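Local coordinates for phosphoribosylformylglycinamidine synthase 2 (Thermus thermophilus, PDB 3VIU), which belongs to the AIR synthase related family, carries two pairs of such domains in one chain, and here binds ADP and a magnesium ion, at residues E271-K275 with S276-V280; A353-T357 with E358-E362; A263-T266 with S267-E271. All coordinates share one frame; numbering follows the deposited sequence.

In the fold
Along the chain, contact 3 comes first and joins successive turns early in helix 264-275. Contact 1 follows directly, sharing E271, and closes a tight turn from the end of that helix into strand 279-283. Contact 2 comes later, where strand 350-356, at the edge of the same seven-stranded sheet, turns into helix 357-361. All three are local, and none nests or crosses another. In space they gather again: the H274 ring of contact 1 lies against A361 and E362 of contact 2, close to the backbone of E358, and V280 CG1 of contact 1 meets L269 O of contact 3. Together they tie two helices to their sheet, with helix 28-37 touching contacts 2 and 3.

Contact 1. Residues E271-K275 with S276-V280; sequences ELAHK and SGLGV
Three flat carbonyl groups, those of L272, A273 and H274, meet the turn that follows them in different ways. G277 N stands over a face of the H274 carbonyl, 70° out of its plane and 3.2 Å from H274 O. L278 N donates to A273 O at 3.2 Å, only moderately tilted from the carbonyl plane. S276 OG comes in 21° from the plane of the L272 carbonyl and lies 2.7 Å from L272 O; S276 N adds just a weak bond to the same oxygen. Because OG of S276 stays beside its own backbone N (chi1 -59°), the hydroxyl folds back onto the helix, and it also accepts a bond from A191 N. G277 turns the chain with positive phi, easy without a side chain, in a Schellman motif ending helix 264-275. The returning chain passes close to the small methyl of A273: V280 CG1 packs 3.6 Å from A273 CB, and G279 CA is 4.0 Å from that carbon. L278 CD1 rests more loosely against it. Carbonyls at a helix end, with no further turn to supply N-H groups, are thus largely provided for by a serine hydroxyl and turn amides, while A273, L278 and V280 pack together along one side.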
ATOM      1  N   GLU A 271      19.516  11.390  -8.856  1.00 28.58           N
ATOM      2  CA  GLU A 271      18.205  11.102  -9.416  1.00 30.53           C
ATOM      3  C   GLU A 271      17.674  12.406 -10.002  1.00 30.45           C
ATOM      4  O   GLU A 271      17.294  12.470 -11.172  1.00 30.41           O
ATOM      5  CB  GLU A 271      17.270  10.613  -8.314  1.00 33.28           C
ATOM      6  CG  GLU A 271      16.238   9.591  -8.745  1.00 39.86           C
ATOM      7  CD  GLU A 271      15.512   8.981  -7.550  1.00 43.71           C
ATOM      8  OE1 GLU A 271      14.475   9.540  -7.117  1.00 44.21           O
ATOM      9  OE2 GLU A 271      15.999   7.951  -7.032  1.00 44.90           O
ATOM     10  N   LEU A 272      17.661  13.446  -9.173  1.00 29.03           N
ATOM     11  CA  LEU A 272      17.188  14.761  -9.587  1.00 28.38           C
ATOM     12  C   LEU A 272      17.939  15.247 -10.821  1.00 28.46           C
ATOM     13  O   LEU A 272      17.336  15.786 -11.754  1.00 28.37           O
ATOM     14  CB  LEU A 272      17.359  15.767  -8.444  1.00 26.09           C
ATOM     15  CG  LEU A 272      17.109  17.245  -8.745  1.00 26.91           C
ATOM     16  CD1 LEU A 272      15.763  17.430  -9.437  1.00 27.05           C
ATOM     17  CD2 LEU A 272      17.160  18.033  -7.443  1.00 26.16           C
ATOM     18  N   ALA A 273      19.253  15.043 -10.823  1.00 26.82           N
ATOM     19  CA  ALA A 273      20.095  15.460 -11.932  1.00 27.24           C
ATOM     20  C   ALA A 273      19.791  14.657 -13.192  1.00 28.20           C
ATOM     21  O   ALA A 273      19.639  15.213 -14.282  1.00 28.01           O
ATOM     22  CB  ALA A 273      21.555  15.298 -11.558  1.00 26.03           C
ATOM     23  N   HIS A 274      19.696  13.344 -13.032  1.00 28.69           N
ATOM     24  CA  HIS A 274      19.428  12.456 -14.150  1.00 30.20           C
ATOM     25  C   HIS A 274      18.098  12.747 -14.864  1.00 30.39           C
ATOM     26  O   HIS A 274      18.047  12.791 -16.096  1.00 29.56           O
ATOM     27  CB  HIS A 274      19.456  11.011 -13.662  1.00 31.84           C
ATOM     28  CG  HIS A 274      19.355  10.004 -14.762  1.00 33.80           C
ATOM     29  ND1 HIS A 274      20.311   9.885 -15.749  1.00 33.27           N
ATOM     30  CD2 HIS A 274      18.403   9.084 -15.044  1.00 33.77           C
ATOM     31  CE1 HIS A 274      19.950   8.936 -16.593  1.00 35.16           C
ATOM     32  NE2 HIS A 274      18.796   8.433 -16.188  1.00 35.03           N
ATOM     33  N   LYS A 275      17.032  12.948 -14.093  1.00 29.56           N
ATOM     34  CA  LYS A 275      15.713  13.239 -14.656  1.00 28.55           C
ATOM     35  C   LYS A 275      15.687  14.607 -15.318  1.00 27.36           C
ATOM     36  O   LYS A 275      14.831  14.879 -16.159  1.00 27.39           O
ATOM     37  CB  LYS A 275      14.632  13.205 -13.565  1.00 29.98           C
ATOM     38  CG  LYS A 275      14.542  11.892 -12.795  1.00 32.01           C
ATOM     39  CD  LYS A 275      13.336  11.859 -11.865  1.00 32.68           C
ATOM     40  CE  LYS A 275      13.425  10.690 -10.885  1.00 32.95           C
ATOM     41  NZ  LYS A 275      13.810   9.425 -11.564  1.00 33.58           N
ATOM     42  N   SER A 276      16.621  15.468 -14.930  1.00 25.19           N
ATOM     43  CA  SER A 276      16.688  16.820 -15.476  1.00 25.36           C
ATOM     44  C   SER A 276      17.605  16.912 -16.691  1.00 25.53           C
ATOM     45  O   SER A 276      17.735  17.972 -17.302  1.00 25.89           O
ATOM     46  CB  SER A 276      17.164  17.797 -14.396  1.00 24.64           C
ATOM     47  OG  SER A 276      16.292  17.795 -13.281  1.00 23.74           O
ATOM     48  N   GLY A 277      18.254  15.803 -17.023  1.00 25.57           N
ATOM     49  CA  GLY A 277      19.140  15.780 -18.171  1.00 25.98           C
ATOM     50  C   GLY A 277      20.420  16.570 -18.009  1.00 25.69           C
ATOM     51  O   GLY A 277      21.053  16.942 -18.993  1.00 27.10           O
ATOM     52  N   LEU A 278      20.802  16.844 -16.770  1.00 24.91           N
ATOM     53  CA  LEU A 278      22.032  17.583 -16.502  1.00 24.26           C
ATOM     54  C   LEU A 278      22.701  16.991 -15.270  1.00 23.99           C
ATOM     55  O   LEU A 278      22.289  15.934 -14.787  1.00 22.82           O
ATOM     56  CB  LEU A 278      21.735  19.080 -16.303  1.00 22.45           C
ATOM     57  CG  LEU A 278      20.533  19.439 -15.431  1.00 23.01           C
ATOM     58  CD1 LEU A 278      20.805  18.965 -14.006  1.00 22.21           C
ATOM     59  CD2 LEU A 278      20.263  20.950 -15.479  1.00 20.43           C
ATOM     60  N   GLY A 279      23.728  17.664 -14.765  1.00 22.41           N
ATOM     61  CA  GLY A 279      24.423  17.156 -13.601  1.00 21.66           C
ATOM     62  C   GLY A 279      24.329  18.062 -12.394  1.00 22.44           C
ATOM     63  O   GLY A 279      23.792  19.168 -12.462  1.00 22.97           O
ATOM     64  N   VAL A 280      24.858  17.589 -11.274  1.00 22.99           N
ATOM     65  CA  VAL A 280      24.833  18.367 -10.048  1.00 23.36           C
ATOM     66  C   VAL A 280      26.176  18.347  -9.320  1.00 21.32           C
ATOM     67  O   VAL A 280      26.816  17.304  -9.195  1.00 21.55           O
ATOM     68  CB  VAL A 280      23.724  17.851  -9.103  1.00 23.97           C
ATOM     69  CG1 VAL A 280      23.803  16.350  -9.011  1.00 26.48           C
ATOM     70  CG2 VAL A 280      23.876  18.473  -7.710  1.00 26.45           C
TER

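Contact 2. Residues A353-T357 with E358-E362; sequences AEVPT and EALAE
V355 and L360 face each other across a strand-to-helix turn, in which the edge strand 350-356 of a seven-stranded sheet runs straight into the short helix 357-361, with P356 at the N-cap position. Apolar contacts form one group. The side chains of V355 and L360 cross at about a right angle, and V355 CG2 presses against L360 CD2 at 3.4 Å; with CG1 anti to the carbonyl carbon (chi1 -46°), the other branch, CG2, is turned to the leucine. The branched valine suits the strand, while the longer leucine also reaches F34 and M37 of helix 28-37. P356 CB touches A359 CB at 4.1 Å, a small methyl beside the proline ring, and L22 of helix 12-22 packs on P356.

Backbone hydrogen bonds form the second group. T357 O accepts two of them, from A361 N at 3.0 Å and from L360 N at 2.9 Å. L360 N also makes a weak bond to P356 O.

Polar and charged partners make up the third. W38 NE1 donates to A359 O, and farther back E354, through a salt bridge from OE1 to R344 NE, fastens the strand to its neighbour 342-347. E358, exposed in the first turn, places a negative charge where the helix dipole probably welcomes it. A359 CB is tucked close to the carbonyl at the N-cap, 3.4 Å from P356 O.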
ATOM      1  N   ALA A 353      34.764  12.745  -5.848  1.00 26.96           N
ATOM      2  CA  ALA A 353      33.973  11.843  -6.670  1.00 27.32           C
ATOM      3  C   ALA A 353      33.346  12.586  -7.836  1.00 28.05           C
ATOM      4  O   ALA A 353      32.907  13.732  -7.704  1.00 27.68           O
ATOM      5  CB  ALA A 353      32.888  11.176  -5.833  1.00 27.93           C
ATOM      6  N   GLU A 354      33.302  11.919  -8.979  1.00 27.93           N
ATOM      7  CA  GLU A 354      32.732  12.500 -10.178  1.00 29.72           C
ATOM      8  C   GLU A 354      32.370  11.367 -11.115  1.00 30.49           C
ATOM      9  O   GLU A 354      33.160  10.969 -11.973  1.00 32.63           O
ATOM     10  CB  GLU A 354      33.740  13.440 -10.841  1.00 30.91           C
ATOM     11  CG  GLU A 354      33.315  13.932 -12.211  1.00 34.49           C
ATOM     12  CD  GLU A 354      34.158  15.084 -12.701  1.00 35.91           C
ATOM     13  OE1 GLU A 354      33.933  16.226 -12.238  1.00 36.78           O
ATOM     14  OE2 GLU A 354      35.050  14.843 -13.544  1.00 38.40           O
ATOM     15  N   VAL A 355      31.169  10.838 -10.943  1.00 28.83           N
ATOM     16  CA  VAL A 355      30.729   9.738 -11.773  1.00 27.88           C
ATOM     17  C   VAL A 355      29.580  10.202 -12.646  1.00 27.56           C
ATOM     18  O   VAL A 355      28.795  11.063 -12.245  1.00 27.84           O
ATOM     19  CB  VAL A 355      30.280   8.554 -10.904  1.00 26.85           C
ATOM     20  CG1 VAL A 355      31.305   8.315  -9.803  1.00 27.01           C
ATOM     21  CG2 VAL A 355      28.923   8.824 -10.309  1.00 26.82           C
ATOM     22  N   PRO A 356      29.484   9.665 -13.869  1.00 26.58           N
ATOM     23  CA  PRO A 356      28.393  10.071 -14.757  1.00 26.84           C
ATOM     24  C   PRO A 356      27.041   9.724 -14.127  1.00 27.43           C
ATOM     25  O   PRO A 356      26.891   8.667 -13.515  1.00 27.63           O
ATOM     26  CB  PRO A 356      28.673   9.274 -16.031  1.00 25.29           C
ATOM     27  CG  PRO A 356      30.166   9.166 -16.028  1.00 24.39           C
ATOM     28  CD  PRO A 356      30.470   8.838 -14.586  1.00 24.49           C
ATOM     29  N   THR A 357      26.072  10.625 -14.273  1.00 27.28           N
ATOM     30  CA  THR A 357      24.736  10.424 -13.725  1.00 27.63           C
ATOM     31  C   THR A 357      24.112   9.131 -14.248  1.00 29.66           C
ATOM     32  O   THR A 357      23.612   8.318 -13.470  1.00 30.03           O
ATOM     33  CB  THR A 357      23.808  11.605 -14.077  1.00 26.14           C
ATOM     34  OG1 THR A 357      23.725  11.737 -15.501  1.00 28.19           O
ATOM     35  CG2 THR A 357      24.346  12.898 -13.490  1.00 24.22           C
ATOM     36  N   GLU A 358      24.151   8.937 -15.563  1.00 31.16           N
ATOM     37  CA  GLU A 358      23.585   7.731 -16.168  1.00 32.61           C
ATOM     38  C   GLU A 358      24.148   6.455 -15.545  1.00 31.71           C
ATOM     39  O   GLU A 358      23.416   5.501 -15.289  1.00 30.35           O
ATOM     40  CB  GLU A 358      23.863   7.693 -17.669  1.00 34.64           C
ATOM     41  CG  GLU A 358      23.221   6.494 -18.347  1.00 39.23           C
ATOM     42  CD  GLU A 358      23.760   6.236 -19.734  1.00 41.43           C
ATOM     43  OE1 GLU A 358      24.935   5.826 -19.847  1.00 43.32           O
ATOM     44  OE2 GLU A 358      23.009   6.445 -20.708  1.00 42.55           O
ATOM     45  N   ALA A 359      25.455   6.447 -15.315  1.00 30.94           N
ATOM     46  CA  ALA A 359      26.120   5.287 -14.741  1.00 31.41           C
ATOM     47  C   ALA A 359      25.549   4.934 -13.376  1.00 31.45           C
ATOM     48  O   ALA A 359      25.486   3.761 -12.996  1.00 31.21           O
ATOM     49  CB  ALA A 359      27.623   5.553 -14.622  1.00 31.24           C
ATOM     50  N   LEU A 360      25.121   5.960 -12.649  1.00 30.12           N
ATOM     51  CA  LEU A 360      24.581   5.778 -11.312  1.00 29.39           C
ATOM     52  C   LEU A 360      23.083   5.459 -11.250  1.00 28.91           C
ATOM     53  O   LEU A 360      22.645   4.724 -10.369  1.00 29.70           O
ATOM     54  CB  LEU A 360      24.884   7.030 -10.483  1.00 28.20           C
ATOM     55  CG  LEU A 360      25.453   6.822  -9.080  1.00 28.87           C
ATOM     56  CD1 LEU A 360      26.507   5.716  -9.070  1.00 27.97           C
ATOM     57  CD2 LEU A 360      26.048   8.125  -8.609  1.00 27.62           C
ATOM     58  N   ALA A 361      22.309   5.991 -12.191  1.00 28.64           N
ATOM     59  CA  ALA A 361      20.863   5.788 -12.204  1.00 29.03           C
ATOM     60  C   ALA A 361      20.358   4.649 -13.083  1.00 30.04           C
ATOM     61  O   ALA A 361      19.248   4.150 -12.877  1.00 30.68           O
ATOM     62  CB  ALA A 361      20.167   7.086 -12.609  1.00 27.80           C
ATOM     63  N   GLU A 362      21.151   4.243 -14.066  1.00 31.23           N
ATOM     64  CA  GLU A 362      20.733   3.173 -14.965  1.00 32.47           C
ATOM     65  C   GLU A 362      21.591   1.927 -14.836  1.00 31.86           C
ATOM     66  O   GLU A 362      22.449   1.661 -15.678  1.00 32.07           O
ATOM     67  CB  GLU A 362      20.749   3.669 -16.410  1.00 34.32           C
ATOM     68  CG  GLU A 362      19.723   4.763 -16.685  1.00 40.49           C
ATOM     69  CD  GLU A 362      19.699   5.201 -18.143  1.00 44.02           C
ATOM     70  OE1 GLU A 362      19.491   4.332 -19.024  1.00 46.69           O
ATOM     71  OE2 GLU A 362      19.886   6.411 -18.409  1.00 44.28           O
TER

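Contact 3. Residues A263-T266 with S267-E271; sequences AGLT and SSLSE
A263 O, G264 O and L265 O each accept a bond from the amide four residues on, but unequally placed: S267 N stands 55° above the plane of the A263 carbonyl, S268 N lies almost in line with the C=O of G264, and L269 N meets L265 O at 3.1 Å with a modest tilt. The displaced first bond accompanies positive phi at both A263 and G264, the latter having no side chain to hinder it. Among the side chains, S270 grips T266 O twice: OG at 2.7 Å and N at 3.1 Å, from opposite faces of the T266 carbonyl plane. With chi1 of 68°, OG of S270 is swung back toward the preceding turn. A263 CB lies 3.4 Å from S267 CB, close packing that suits so small a residue.

These are early turns of helix 264-275 in the first AIR synthase related C-terminal domain, and the S267 side chain is about 7 Å from the bound ADP. Three hydroxyls turn to carbonyls outside residues 263-271: S267 OG bonds A262 O, T266 OG1 bonds L300 O, and S268 OG bonds the backbone oxygen of D259, a residue of the ADP pocket. Small hydroxyl residues suit this buried place because each can donate a bond to a nearby carbonyl. L269 CG lies 3.4 Å from L265 O one turn back, and the leucine reaches V280, L282 and F343.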
ATOM      1  N   ALA A 263      20.076   5.824   0.409  1.00 28.85           N
ATOM      2  CA  ALA A 263      21.209   6.383  -0.325  1.00 26.69           C
ATOM      3  C   ALA A 263      21.316   7.900  -0.161  1.00 25.14           C
ATOM      4  O   ALA A 263      22.087   8.557  -0.862  1.00 25.28           O
ATOM      5  CB  ALA A 263      21.108   6.008  -1.810  1.00 23.32           C
ATOM      6  N   GLY A 264      20.532   8.436   0.771  1.00 23.81           N
ATOM      7  CA  GLY A 264      20.526   9.863   1.064  1.00 21.44           C
ATOM      8  C   GLY A 264      20.794  10.866  -0.051  1.00 21.53           C
ATOM      9  O   GLY A 264      20.115  10.886  -1.080  1.00 21.41           O
ATOM     10  N   LEU A 265      21.791  11.716   0.177  1.00 20.75           N
ATOM     11  CA  LEU A 265      22.182  12.755  -0.771  1.00 20.09           C
ATOM     12  C   LEU A 265      22.539  12.205  -2.141  1.00 20.14           C
ATOM     13  O   LEU A 265      22.178  12.786  -3.161  1.00 21.13           O
ATOM     14  CB  LEU A 265      23.372  13.543  -0.217  1.00 21.28           C
ATOM     15  CG  LEU A 265      23.116  14.544   0.907  1.00 17.59           C
ATOM     16  CD1 LEU A 265      24.425  14.936   1.562  1.00 19.73           C
ATOM     17  CD2 LEU A 265      22.412  15.756   0.337  1.00 18.44           C
ATOM     18  N   THR A 266      23.248  11.086  -2.166  1.00 19.26           N
ATOM     19  CA  THR A 266      23.636  10.481  -3.427  1.00 19.23           C
ATOM     20  C   THR A 266      22.429  10.200  -4.329  1.00 20.91           C
ATOM     21  O   THR A 266      22.395  10.656  -5.471  1.00 21.73           O
ATOM     22  CB  THR A 266      24.414   9.178  -3.193  1.00 19.52           C
ATOM     23  OG1 THR A 266      25.605   9.463  -2.447  1.00 17.08           O
ATOM     24  CG2 THR A 266      24.793   8.537  -4.517  1.00 17.27           C
ATOM     25  N   SER A 267      21.435   9.473  -3.823  1.00 21.30           N
ATOM     26  CA  SER A 267      20.251   9.147  -4.624  1.00 21.06           C
ATOM     27  C   SER A 267      19.355  10.356  -4.903  1.00 21.27           C
ATOM     28  O   SER A 267      18.746  10.453  -5.965  1.00 21.92           O
ATOM     29  CB  SER A 267      19.429   8.052  -3.939  1.00 22.42           C
ATOM     30  OG  SER A 267      18.960   8.484  -2.671  1.00 29.42           O
ATOM     31  N   SER A 268      19.270  11.277  -3.952  1.00 20.31           N
ATOM     32  CA  SER A 268      18.444  12.458  -4.136  1.00 20.66           C
ATOM     33  C   SER A 268      18.902  13.300  -5.312  1.00 19.70           C
ATOM     34  O   SER A 268      18.138  13.538  -6.245  1.00 19.12           O
ATOM     35  CB  SER A 268      18.455  13.325  -2.875  1.00 22.80           C
ATOM     36  OG  SER A 268      17.641  12.767  -1.864  1.00 27.46           O
ATOM     37  N   LEU A 269      20.157  13.739  -5.261  1.00 19.38           N
ATOM     38  CA  LEU A 269      20.729  14.596  -6.304  1.00 19.46           C
ATOM     39  C   LEU A 269      20.961  13.931  -7.659  1.00 19.83           C
ATOM     40  O   LEU A 269      20.584  14.480  -8.691  1.00 17.45           O
ATOM     41  CB  LEU A 269      22.033  15.216  -5.799  1.00 17.87           C
ATOM     42  CG  LEU A 269      21.884  15.898  -4.431  1.00 18.80           C
ATOM     43  CD1 LEU A 269      23.213  16.491  -4.005  1.00 18.59           C
ATOM     44  CD2 LEU A 269      20.810  16.971  -4.495  1.00 17.39           C
ATOM     45  N   SER A 270      21.578  12.756  -7.660  1.00 22.85           N
ATOM     46  CA  SER A 270      21.843  12.060  -8.913  1.00 26.00           C
ATOM     47  C   SER A 270      20.528  11.769  -9.628  1.00 26.73           C
ATOM     48  O   SER A 270      20.429  11.886 -10.851  1.00 25.80           O
ATOM     49  CB  SER A 270      22.597  10.753  -8.655  1.00 26.53           C
ATOM     50  OG  SER A 270      21.773   9.818  -7.986  1.00 30.61           O
ATOM     51  N   GLU A 271      19.516  11.390  -8.856  1.00 28.58           N
ATOM     52  CA  GLU A 271      18.205  11.102  -9.416  1.00 30.53           C
ATOM     53  C   GLU A 271      17.674  12.406 -10.002  1.00 30.45           C
ATOM     54  O   GLU A 271      17.294  12.470 -11.172  1.00 30.41           O
ATOM     55  CB  GLU A 271      17.270  10.613  -8.314  1.00 33.28           C
ATOM     56  CG  GLU A 271      16.238   9.591  -8.745  1.00 39.86           C
ATOM     57  CD  GLU A 271      15.512   8.981  -7.550  1.00 43.71           C
ATOM     58  OE1 GLU A 271      14.475   9.540  -7.117  1.00 44.21           O
ATOM     59  OE2 GLU A 271      15.999   7.951  -7.032  1.00 44.90           O
TER